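Local coordinates for extracellular solute-binding protein, family 5 (Chelativorans sp., PDB 6WM6) that binds EDTA and other aminopolycarboxylates in the periplasm, probably delivering them to an ABC transporter for uptake, at residues M86-F91 / P552-A557; P239-Y242 / G246-L249; L323-L328 / R370-G375; G334-K339 / T426-P431. One frame throughout, in Å; residues are numbered along the deposited sequence.

Contact 1 (M86-F91 / P552-A557); sequences MVQPDF and PAYNTA. With EDO (1,2-ethanediol), chain G.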
loop_
_atom_site.group_PDB
_atom_site.type_symbol
_atom_site.label_atom_id
_atom_site.label_comp_id
_atom_site.label_asym_id
_atom_site.label_seq_id
_atom_site.Cartn_x
_atom_site.Cartn_y
_atom_site.Cartn_z
ATOM N N MET A 86 -8.190 -3.978 -11.622
ATOM C CA MET A 86 -8.383 -3.753 -10.195
ATOM C C MET A 86 -7.814 -4.908 -9.399
ATOM O O MET A 86 -7.984 -6.083 -9.757
ATOM C CB MET A 86 -9.860 -3.588 -9.895
ATOM C CG MET A 86 -10.190 -3.307 -8.433
ATOM S SD MET A 86 -9.262 -1.938 -7.711
ATOM C CE MET A 86 -9.479 -0.670 -8.972
ATOM N N VAL A 87 -7.123 -4.567 -8.316
ATOM C CA VAL A 87 -6.557 -5.576 -7.424
ATOM C C VAL A 87 -7.655 -6.211 -6.590
ATOM O O VAL A 87 -8.481 -5.499 -5.992
ATOM C CB VAL A 87 -5.485 -4.956 -6.520
ATOM C CG1 VAL A 87 -4.777 -6.065 -5.740
ATOM C CG2 VAL A 87 -4.465 -4.143 -7.332
ATOM N N GLN A 88 -7.671 -7.527 -6.562
ATOM C CA GLN A 88 -8.688 -8.342 -5.917
ATOM C C GLN A 88 -8.176 -8.889 -4.592
ATOM O O GLN A 88 -6.973 -8.854 -4.305
ATOM C CB GLN A 88 -9.049 -9.534 -6.822
ATOM C CG GLN A 88 -9.461 -9.155 -8.235
ATOM C CD GLN A 88 -10.712 -8.333 -8.245
ATOM O OE1 GLN A 88 -11.793 -8.831 -7.863
ATOM N NE2 GLN A 88 -10.611 -7.082 -8.639
ATOM N N PRO A 89 -9.058 -9.475 -3.779
ATOM C CA PRO A 89 -8.616 -9.897 -2.439
ATOM C C PRO A 89 -7.565 -10.976 -2.445
ATOM O O PRO A 89 -6.815 -11.071 -1.455
ATOM C CB PRO A 89 -9.923 -10.332 -1.746
ATOM C CG PRO A 89 -10.959 -9.429 -2.367
ATOM C CD PRO A 89 -10.536 -9.311 -3.833
ATOM N N ASP A 90 -7.499 -11.800 -3.495
ATOM C CA ASP A 90 -6.445 -12.806 -3.623
ATOM C C ASP A 90 -5.161 -12.235 -4.217
ATOM O O ASP A 90 -4.246 -13.007 -4.522
ATOM C CB ASP A 90 -6.960 -14.000 -4.434
ATOM C CG ASP A 90 -7.398 -13.631 -5.834
ATOM O OD1 ASP A 90 -7.265 -12.479 -6.257
ATOM O OD2 ASP A 90 -7.880 -14.562 -6.551
ATOM N N PHE A 91 -5.062 -10.915 -4.349
ATOM C CA PHE A 91 -3.876 -10.177 -4.804
ATOM C C PHE A 91 -3.626 -10.346 -6.300
ATOM O O PHE A 91 -2.521 -10.069 -6.780
ATOM C CB PHE A 91 -2.630 -10.489 -3.971
ATOM C CG PHE A 91 -1.688 -9.312 -3.777
ATOM C CD1 PHE A 91 -2.142 -8.022 -3.566
ATOM C CD2 PHE A 91 -0.336 -9.526 -3.753
ATOM C CE1 PHE A 91 -1.247 -6.964 -3.344
ATOM C CE2 PHE A 91 0.553 -8.472 -3.534
ATOM C CZ PHE A 91 0.098 -7.215 -3.334
ATOM N N PRO A 552 -11.033 -2.159 0.646
ATOM C CA PRO A 552 -12.417 -2.661 0.578
ATOM C C PRO A 552 -13.319 -1.945 -0.393
ATOM O O PRO A 552 -14.326 -2.532 -0.813
ATOM C CB PRO A 552 -12.927 -2.528 2.023
ATOM C CG PRO A 552 -11.702 -2.445 2.866
ATOM C CD PRO A 552 -10.596 -1.838 2.024
ATOM N N ALA A 553 -13.044 -0.703 -0.757
ATOM C CA ALA A 553 -13.883 0.013 -1.699
ATOM C C ALA A 553 -13.625 -0.350 -3.147
ATOM O O ALA A 553 -14.136 0.326 -4.055
ATOM C CB ALA A 553 -13.781 1.533 -1.476
ATOM N N TYR A 554 -12.940 -1.452 -3.398
ATOM C CA TYR A 554 -12.720 -1.904 -4.775
ATOM C C TYR A 554 -13.991 -2.290 -5.511
ATOM O O TYR A 554 -13.966 -2.331 -6.759
ATOM C CB TYR A 554 -11.745 -3.085 -4.818
ATOM C CG TYR A 554 -12.332 -4.448 -4.505
ATOM C CD1 TYR A 554 -12.834 -4.760 -3.245
ATOM C CD2 TYR A 554 -12.365 -5.445 -5.491
ATOM C CE1 TYR A 554 -13.371 -6.017 -2.981
ATOM C CE2 TYR A 554 -12.899 -6.708 -5.211
ATOM C CZ TYR A 554 -13.382 -6.973 -3.956
ATOM O OH TYR A 554 -13.926 -8.211 -3.673
ATOM N N ASN A 555 -15.089 -2.570 -4.807
ATOM C CA ASN A 555 -16.300 -3.107 -5.450
ATOM C C ASN A 555 -17.578 -2.434 -4.943
ATOM O O ASN A 555 -18.603 -3.094 -4.751
ATOM C CB ASN A 555 -16.408 -4.619 -5.262
ATOM C CG ASN A 555 -16.747 -4.988 -3.853
ATOM O OD1 ASN A 555 -16.377 -4.269 -2.920
ATOM N ND2 ASN A 555 -17.434 -6.108 -3.666
ATOM N N THR A 556 -17.566 -1.114 -4.744
ATOM C CA THR A 556 -18.727 -0.442 -4.172
ATOM C C THR A 556 -19.982 -0.571 -5.028
ATOM O O THR A 556 -21.088 -0.457 -4.483
ATOM C CB THR A 556 -18.506 1.045 -3.846
ATOM O OG1 THR A 556 -18.310 1.817 -5.050
ATOM C CG2 THR A 556 -17.356 1.246 -2.863
ATOM N N ALA A 557 -19.860 -0.819 -6.336
ATOM C CA ALA A 557 -21.060 -1.056 -7.132
ATOM C C ALA A 557 -21.897 -2.193 -6.577
ATOM O O ALA A 557 -23.111 -2.238 -6.839
ATOM C CB ALA A 557 -20.700 -1.382 -8.579
HETATM C C1 EDO G . -15.388 0.616 -7.329
HETATM O O1 EDO G . -15.792 1.038 -6.027
HETATM C C2 EDO G . -16.604 0.420 -8.239
HETATM O O2 EDO G . -17.388 -0.752 -7.871
#
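Y554 carries the whole of its segment's side of this contact, its side chain lying against M86, V87, Q88 and P89 in turn. At its root, CB of Y554 packs on the bent chain of M86, whose CG is 3.9 Å away. Next, Y554 CD2 lies 3.9 Å from V87 O, which comes in obliquely; that oxygen accepts a hydrogen bond from N546. Farther along, Y554 CE2 meets Q88 OE1 at 3.6 Å, the oxygen sitting at the ring edge with the amide turned 70° from the ring plane. The proline then covers the tip: P89 CD is 3.7 Å from Y554 CZ and P89 CG is 3.5 Å from Y554 OH, while the hydroxyl's polar partner is R544. One ring face is covered by CB of N555. Q88 is folded back, bent at chi2 (-63°), and its NE2 donates an almost straight 3.0 Å bond to M86 O, approaching from above the carbonyl plane. An alanine at Q88 is likely to leave M86 O without this donor and open a gap beside the tyrosine edge. A type I turn from Q88 to F91, closed by F91 N to Q88 O, connects strands 85-87 and 93-95, so Y554 of the C-terminal region rests on a typical two-stranded beta hairpin.

Contact 2 (P239-Y242 / G246-L249); sequences PKWY and GPYL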
loop_
_atom_site.group_PDB
_atom_site.type_symbol
_atom_site.label_atom_id
_atom_site.label_comp_id
_atom_site.label_asym_id
_atom_site.label_seq_id
_atom_site.Cartn_x
_atom_site.Cartn_y
_atom_site.Cartn_z
ATOM N N PRO A 239 -26.354 8.326 -12.306
ATOM C CA PRO A 239 -27.446 7.826 -13.141
ATOM C C PRO A 239 -27.004 7.260 -14.472
ATOM O O PRO A 239 -27.780 6.528 -15.107
ATOM C CB PRO A 239 -28.336 9.061 -13.361
ATOM C CG PRO A 239 -27.859 10.100 -12.442
ATOM C CD PRO A 239 -26.472 9.754 -11.982
ATOM N N LYS A 240 -25.791 7.580 -14.919
ATOM C CA LYS A 240 -25.255 7.067 -16.169
ATOM C C LYS A 240 -24.243 5.935 -15.948
ATOM O O LYS A 240 -23.506 5.578 -16.867
ATOM C CB LYS A 240 -24.647 8.193 -16.993
ATOM C CG LYS A 240 -25.657 9.249 -17.429
ATOM C CD LYS A 240 -25.080 10.133 -18.525
ATOM C CE LYS A 240 -26.006 11.284 -18.908
ATOM N NZ LYS A 240 -27.297 10.804 -19.466
ATOM N N TRP A 241 -24.199 5.347 -14.751
ATOM C CA TRP A 241 -23.351 4.185 -14.552
ATOM C C TRP A 241 -23.690 3.096 -15.567
ATOM O O TRP A 241 -24.858 2.759 -15.779
ATOM C CB TRP A 241 -23.530 3.659 -13.119
ATOM C CG TRP A 241 -22.873 2.340 -12.811
ATOM C CD1 TRP A 241 -23.491 1.249 -12.272
ATOM C CD2 TRP A 241 -21.491 1.972 -12.988
ATOM N NE1 TRP A 241 -22.592 0.238 -12.102
ATOM C CE2 TRP A 241 -21.348 0.645 -12.516
ATOM C CE3 TRP A 241 -20.347 2.632 -13.486
ATOM C CZ2 TRP A 241 -20.131 -0.036 -12.550
ATOM C CZ3 TRP A 241 -19.148 1.940 -13.528
ATOM C CH2 TRP A 241 -19.051 0.627 -13.053
ATOM N N TYR A 242 -22.644 2.505 -16.144
ATOM C CA TYR A 242 -22.735 1.617 -17.300
ATOM C C TYR A 242 -22.330 0.188 -16.967
ATOM O O TYR A 242 -22.267 -0.666 -17.862
ATOM C CB TYR A 242 -21.837 2.149 -18.426
ATOM C CG TYR A 242 -20.450 2.484 -17.918
ATOM C CD1 TYR A 242 -19.463 1.517 -17.852
ATOM C CD2 TYR A 242 -20.142 3.756 -17.429
ATOM C CE1 TYR A 242 -18.226 1.787 -17.348
ATOM C CE2 TYR A 242 -18.901 4.037 -16.906
ATOM C CZ TYR A 242 -17.931 3.040 -16.857
ATOM O OH TYR A 242 -16.691 3.275 -16.340
ATOM N N GLY A 246 -25.288 -2.875 -9.836
ATOM C CA GLY A 246 -25.433 -1.735 -8.968
ATOM C C GLY A 246 -25.627 -0.435 -9.707
ATOM O O GLY A 246 -25.884 -0.402 -10.916
ATOM N N PRO A 247 -25.530 0.681 -8.985
ATOM C CA PRO A 247 -25.357 0.729 -7.528
ATOM C C PRO A 247 -26.656 0.373 -6.804
ATOM O O PRO A 247 -27.748 0.490 -7.374
ATOM C CB PRO A 247 -25.024 2.204 -7.281
ATOM C CG PRO A 247 -25.741 2.925 -8.346
ATOM C CD PRO A 247 -25.666 2.031 -9.560
ATOM N N TYR A 248 -26.548 -0.063 -5.565
ATOM C CA TYR A 248 -27.719 -0.447 -4.779
ATOM C C TYR A 248 -28.143 0.566 -3.731
ATOM O O TYR A 248 -29.287 0.492 -3.264
ATOM C CB TYR A 248 -27.458 -1.782 -4.063
ATOM C CG TYR A 248 -27.313 -2.952 -4.993
ATOM C CD1 TYR A 248 -26.094 -3.285 -5.558
ATOM C CD2 TYR A 248 -28.404 -3.749 -5.306
ATOM C CE1 TYR A 248 -25.966 -4.364 -6.404
ATOM C CE2 TYR A 248 -28.280 -4.835 -6.157
ATOM C CZ TYR A 248 -27.052 -5.132 -6.695
ATOM O OH TYR A 248 -26.902 -6.214 -7.548
ATOM N N LEU A 249 -27.287 1.498 -3.341
ATOM C CA LEU A 249 -27.587 2.418 -2.246
ATOM C C LEU A 249 -28.070 3.762 -2.767
ATOM O O LEU A 249 -27.668 4.230 -3.834
ATOM C CB LEU A 249 -26.343 2.656 -1.392
ATOM C CG LEU A 249 -25.761 1.413 -0.718
ATOM C CD1 LEU A 249 -24.360 1.698 -0.229
ATOM C CD2 LEU A 249 -26.653 0.964 0.418
#
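A cis peptide bond before P247, reached from G246 with phi at 73°, sets the G246 carbonyl and the proline CD on the same side of the chain, both turned to W241; the CA atoms of W241 and P247 are 8.1 Å apart. The pyrrole corner of the indole does the touching. W241 CD1 lies 3.2 Å from G246 O, which sits in the plane of the ring at its edge, and 3.6 Å from P247 CD, which approaches obliquely as the two side chains run past each other in opposite directions. The first is a close edge-on approach of a C-H to a carbonyl oxygen, the second apolar packing. The indole nitrogen does not bond to G246 O, from which W241 NE1 is 3.6 Å away; its hydrogen-bond partner is K245 O, one residue earlier, so the corner of the ring is held against two successive peptide groups. With CG anti to the backbone N (chi1 171°), the indole is carried across the loop, and its far end, CZ3, comes to lie over one face of the Y242 ring, off its centre. Both segments belong to the surface loop that joins antiparallel neighbours 232-237 and 251-256 of a four-stranded mixed sheet. The outer strand 222-228 flanks it: M223 touches P239, Y222 packs on P247 and bonds through its hydroxyl to L249 N, while W241 also meets the loop residue D98.

Contact 3 (L323-L328 / R370-G375); sequences LRKAVL and RGYGTG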
loop_
_atom_site.group_PDB
_atom_site.type_symbol
_atom_site.label_atom_id
_atom_site.label_comp_id
_atom_site.label_asym_id
_atom_site.label_seq_id
_atom_site.Cartn_x
_atom_site.Cartn_y
_atom_site.Cartn_z
ATOM N N LEU A 323 28.003 -3.700 12.928
ATOM C CA LEU A 323 27.045 -3.351 13.973
ATOM C C LEU A 323 25.627 -3.673 13.515
ATOM O O LEU A 323 24.818 -4.189 14.298
ATOM C CB LEU A 323 27.191 -1.883 14.391
ATOM C CG LEU A 323 26.275 -1.441 15.522
ATOM C CD1 LEU A 323 26.526 -2.251 16.786
ATOM C CD2 LEU A 323 26.448 0.057 15.821
ATOM N N ARG A 324 25.322 -3.410 12.237
ATOM C CA ARG A 324 24.006 -3.766 11.702
ATOM C C ARG A 324 23.756 -5.255 11.843
ATOM O O ARG A 324 22.704 -5.681 12.363
ATOM C CB ARG A 324 23.881 -3.360 10.235
ATOM C CG ARG A 324 23.991 -1.861 10.027
ATOM C CD ARG A 324 23.440 -1.409 8.672
ATOM N NE ARG A 324 24.037 -1.978 7.459
ATOM C CZ ARG A 324 25.108 -1.479 6.842
ATOM N NH1 ARG A 324 25.755 -0.443 7.353
ATOM N NH2 ARG A 324 25.513 -2.024 5.709
ATOM N N LYS A 325 24.711 -6.075 11.391
ATOM C CA LYS A 325 24.511 -7.517 11.443
ATOM C C LYS A 325 24.423 -8.024 12.872
ATOM O O LYS A 325 23.631 -8.931 13.165
ATOM C CB LYS A 325 25.603 -8.238 10.658
ATOM C CG LYS A 325 25.491 -7.977 9.170
ATOM C CD LYS A 325 26.502 -8.724 8.330
ATOM C CE LYS A 325 26.193 -8.453 6.867
ATOM N NZ LYS A 325 27.064 -9.184 5.914
ATOM N N ALA A 326 25.199 -7.445 13.785
ATOM C CA ALA A 326 25.131 -7.880 15.171
ATOM C C ALA A 326 23.774 -7.564 15.777
ATOM O O ALA A 326 23.160 -8.416 16.440
ATOM C CB ALA A 326 26.242 -7.218 15.987
ATOM N N VAL A 327 23.269 -6.356 15.539
ATOM C CA VAL A 327 21.942 -5.989 16.040
ATOM C C VAL A 327 20.882 -6.927 15.489
ATOM O O VAL A 327 20.025 -7.433 16.235
ATOM C CB VAL A 327 21.647 -4.510 15.728
ATOM C CG1 VAL A 327 20.148 -4.196 15.831
ATOM C CG2 VAL A 327 22.481 -3.619 16.646
ATOM N N LEU A 328 20.918 -7.178 14.183
ATOM C CA LEU A 328 19.878 -8.022 13.592
ATOM C C LEU A 328 19.963 -9.456 14.096
ATOM O O LEU A 328 18.929 -10.116 14.261
ATOM C CB LEU A 328 19.945 -7.993 12.072
ATOM C CG LEU A 328 19.710 -6.628 11.408
ATOM C CD1 LEU A 328 19.582 -6.806 9.910
ATOM C CD2 LEU A 328 18.518 -5.945 12.017
ATOM N N ARG A 370 20.574 -15.899 7.194
ATOM C CA ARG A 370 21.751 -15.128 7.579
ATOM C C ARG A 370 21.906 -15.012 9.075
ATOM O O ARG A 370 22.827 -14.332 9.535
ATOM C CB ARG A 370 21.657 -13.736 6.940
ATOM C CG ARG A 370 21.936 -13.797 5.448
ATOM C CD ARG A 370 21.337 -12.625 4.651
ATOM N NE ARG A 370 21.716 -12.801 3.253
ATOM C CZ ARG A 370 21.163 -13.680 2.421
ATOM N NH1 ARG A 370 20.111 -14.390 2.803
ATOM N NH2 ARG A 370 21.662 -13.817 1.203
ATOM N N GLY A 371 21.051 -15.674 9.843
ATOM C CA GLY A 371 21.076 -15.594 11.287
ATOM C C GLY A 371 20.365 -14.402 11.859
ATOM O O GLY A 371 20.327 -14.241 13.089
ATOM N N TYR A 372 19.803 -13.540 11.019
ATOM C CA TYR A 372 19.084 -12.391 11.539
ATOM C C TYR A 372 17.796 -12.863 12.204
ATOM O O TYR A 372 17.110 -13.767 11.709
ATOM C CB TYR A 372 18.730 -11.403 10.430
ATOM C CG TYR A 372 19.849 -10.926 9.519
ATOM C CD1 TYR A 372 21.196 -10.999 9.883
ATOM C CD2 TYR A 372 19.544 -10.387 8.281
ATOM C CE1 TYR A 372 22.191 -10.563 9.015
ATOM C CE2 TYR A 372 20.516 -9.951 7.420
ATOM C CZ TYR A 372 21.837 -10.033 7.788
ATOM O OH TYR A 372 22.806 -9.621 6.890
ATOM N N GLY A 373 17.447 -12.241 13.316
ATOM C CA GLY A 373 16.203 -12.572 14.003
ATOM C C GLY A 373 16.249 -13.841 14.826
ATOM O O GLY A 373 15.209 -14.264 15.333
ATOM N N THR A 374 17.417 -14.452 14.993
ATOM C CA THR A 374 17.528 -15.725 15.711
ATOM C C THR A 374 17.739 -15.552 17.209
ATOM O O THR A 374 17.788 -16.557 17.933
ATOM C CB THR A 374 18.636 -16.602 15.117
ATOM O OG1 THR A 374 19.909 -15.951 15.231
ATOM C CG2 THR A 374 18.353 -16.928 13.664
ATOM N N GLY A 375 17.871 -14.326 17.704
ATOM C CA GLY A 375 18.036 -14.105 19.128
ATOM C C GLY A 375 19.352 -14.620 19.657
ATOM O O GLY A 375 19.434 -15.003 20.835
HETATM O O HOH W 1 24.758 -11.529 6.129
#
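The Y372 ring is held between L328 and R370, one on each face. L328 CD1 makes a CH-pi contact 4.1 Å from the ring centroid and 16° off the normal, displaced toward the rim, while R370 CB lies over the centre of the opposite face. K325 CG approaches the ring obliquely, neither over it nor in its plane. Nearer the root, L328 CB touches Y372 CG at 3.9 Å. The ring reaches this slot because its CG is anti to the carbonyl carbon and beside the backbone N (chi1 -52°). At the phenol end the extended lysine chain runs by, with K325 CE 3.6 Å from Y372 OH. The hydroxyl bonds to M519 O and accepts a bond from a water, 2.8 Å from Y372 OH, that is also weakly held by K325 NZ. The backbones are tied as well: G373 N donates to L328 O at 2.8 Å with a nearly straight N-H (172°). The shape of the loop suits this bond: G371 closes helix 366-369 in a Schellman motif and starts a type II turn, braced by T374 OG1 bonding to G371 O. A phenylalanine in place of Y372 would probably keep the sandwich but leave M519 O and the water without their hydroxyl partner. The apolar clamp is backed by F525, and R370's charge is met by D520 and E516. With L328 O in the last turn of helix 321-330 gaining a donor from the loop, packing and hydrogen bonding together tie loop to helix.

Contact 4 (G334-K339 / T426-P431); sequences GDLKAK and TGYIAP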
loop_
_atom_site.group_PDB
_atom_site.type_symbol
_atom_site.label_atom_id
_atom_site.label_comp_id
_atom_site.label_asym_id
_atom_site.label_seq_id
_atom_site.Cartn_x
_atom_site.Cartn_y
_atom_site.Cartn_z
ATOM N N GLY A 334 11.200 -14.541 16.842
ATOM C CA GLY A 334 10.174 -15.409 17.410
ATOM C C GLY A 334 9.514 -14.776 18.612
ATOM O O GLY A 334 8.291 -14.774 18.739
ATOM N N ASP A 335 10.321 -14.206 19.506
ATOM C CA ASP A 335 9.762 -13.533 20.674
ATOM C C ASP A 335 9.011 -12.275 20.276
ATOM O O ASP A 335 7.956 -11.960 20.833
ATOM C CB ASP A 335 10.890 -13.179 21.648
ATOM C CG ASP A 335 10.366 -12.571 22.940
ATOM O OD1 ASP A 335 9.731 -13.319 23.719
ATOM O OD2 ASP A 335 10.559 -11.351 23.169
ATOM N N LEU A 336 9.534 -11.529 19.308
ATOM C CA LEU A 336 8.862 -10.327 18.851
ATOM C C LEU A 336 7.439 -10.649 18.411
ATOM O O LEU A 336 6.475 -9.966 18.783
ATOM C CB LEU A 336 9.668 -9.753 17.687
ATOM C CG LEU A 336 9.637 -8.279 17.368
ATOM C CD1 LEU A 336 9.945 -7.419 18.561
ATOM C CD2 LEU A 336 10.671 -8.036 16.276
ATOM N N LYS A 337 7.285 -11.693 17.595
ATOM C CA LYS A 337 5.968 -12.073 17.111
ATOM C C LYS A 337 5.136 -12.726 18.210
ATOM O O LYS A 337 3.926 -12.509 18.273
ATOM C CB LYS A 337 6.136 -13.000 15.901
ATOM C CG LYS A 337 4.863 -13.205 15.101
ATOM C CD LYS A 337 5.095 -13.990 13.801
ATOM C CE LYS A 337 5.361 -15.455 14.028
ATOM N NZ LYS A 337 4.127 -16.193 14.441
ATOM N N ALA A 338 5.776 -13.503 19.092
ATOM C CA ALA A 338 5.066 -14.147 20.194
ATOM C C ALA A 338 4.443 -13.136 21.142
ATOM O O ALA A 338 3.363 -13.394 21.707
ATOM C CB ALA A 338 6.014 -15.051 20.987
ATOM N N LYS A 339 5.082 -11.984 21.323
ATOM C CA LYS A 339 4.585 -10.986 22.256
ATOM C C LYS A 339 3.584 -10.019 21.653
ATOM O O LYS A 339 2.763 -9.449 22.382
ATOM C CB LYS A 339 5.763 -10.174 22.821
ATOM C CG LYS A 339 6.775 -10.967 23.617
ATOM C CD LYS A 339 6.360 -11.089 25.065
ATOM C CE LYS A 339 7.483 -11.684 25.915
ATOM N NZ LYS A 339 7.766 -13.102 25.564
ATOM N N THR A 426 14.937 -2.924 22.090
ATOM C CA THR A 426 15.848 -2.358 23.080
ATOM C C THR A 426 16.363 -3.425 24.033
ATOM O O THR A 426 17.562 -3.479 24.326
ATOM C CB THR A 426 15.118 -1.258 23.848
ATOM O OG1 THR A 426 14.830 -0.178 22.950
ATOM C CG2 THR A 426 15.971 -0.745 25.011
ATOM N N GLY A 427 15.465 -4.297 24.509
ATOM C CA GLY A 427 15.880 -5.350 25.420
ATOM C C GLY A 427 16.758 -6.402 24.775
ATOM O O GLY A 427 17.686 -6.916 25.405
ATOM N N TYR A 428 16.490 -6.739 23.510
ATOM C CA TYR A 428 17.311 -7.754 22.851
ATOM C C TYR A 428 18.759 -7.307 22.674
ATOM O O TYR A 428 19.675 -8.144 22.696
ATOM C CB TYR A 428 16.771 -8.103 21.459
ATOM C CG TYR A 428 15.345 -8.596 21.416
ATOM C CD1 TYR A 428 14.812 -9.407 22.417
ATOM C CD2 TYR A 428 14.506 -8.233 20.367
ATOM C CE1 TYR A 428 13.495 -9.835 22.365
ATOM C CE2 TYR A 428 13.214 -8.658 20.313
ATOM C CZ TYR A 428 12.702 -9.455 21.306
ATOM O OH TYR A 428 11.395 -9.855 21.231
ATOM N N ILE A 429 18.991 -6.011 22.457
ATOM C CA ILE A 429 20.338 -5.520 22.180
ATOM C C ILE A 429 21.048 -4.997 23.414
ATOM O O ILE A 429 22.253 -4.701 23.336
ATOM C CB ILE A 429 20.369 -4.480 21.043
ATOM C CG1 ILE A 429 19.665 -3.189 21.438
ATOM C CG2 ILE A 429 19.715 -5.082 19.797
ATOM C CD1 ILE A 429 19.804 -2.098 20.390
ATOM N N ALA A 430 20.359 -4.888 24.547
ATOM C CA ALA A 430 21.020 -4.429 25.761
ATOM C C ALA A 430 22.200 -5.317 26.138
ATOM O O ALA A 430 23.229 -4.772 26.575
ATOM C CB ALA A 430 20.003 -4.325 26.901
ATOM N N PRO A 431 22.140 -6.642 25.985
ATOM C CA PRO A 431 23.321 -7.472 26.301
ATOM C C PRO A 431 24.532 -7.195 25.427
ATOM O O PRO A 431 25.650 -7.602 25.788
ATOM C CB PRO A 431 22.812 -8.906 26.109
ATOM C CG PRO A 431 21.333 -8.814 26.289
ATOM C CD PRO A 431 20.928 -7.459 25.763
#
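Helix 333-340 is bridged to the C-terminal part of helix 416-429 by Y428, which reaches D335 and L336. The bond between Y428 and D335 is short: Y428 OH donates to D335 OD2 at 2.6 Å, and OD2 accepts it on its anti lone pair. OD2 sits in the plane of the ring at its edge, 3.4 Å from Y428 CE1, and the carboxylate is turned 79° from the ring. Its other oxygen is met on the syn side, where K339 NZ forms a salt bridge with D335 OD1 at 2.7 Å, one helical turn further on. The carboxylate is therefore gripped at both oxygens, which fixes its rotation, and the nearby lysine would be expected to favour its charged form. D335 points its carboxylate toward the tyrosine hydroxyl because CG is anti to the backbone N (chi1 -176°). On another part of the ring edge L336 CD1 packs 3.9 Å from Y428 CE2. L336 N also comes close to the hydroxyl, but at a poor angle for a bond. L336 continues inward to M421 and L424 of helix 416-429 and to I527 of strand 524-537, an arrangement typical of two helices packed together against the sheet of an alpha/beta lobe.

The four contacts form two pairs on opposite sides of the chain's centre. Contacts 1 and 2, with centres about 17 Å apart, touch where A557 meets Y248 and W241. Contacts 3 and 4 have centres about 12 Å apart and touch through V327 and I429; their first segments lie on helices 321-330 and 333-340, which follow each other in the chain, and their segments interleave in sequence. Between the pairs the centres lie about 36 to 54 Å apart. Contact 1 joins residues 461 positions apart and so spans the other three, with contact 2 coming before 3 and 4. The chain thus leaves one region, builds the other, and returns, consistent with the two-lobed architecture of periplasmic binding proteins.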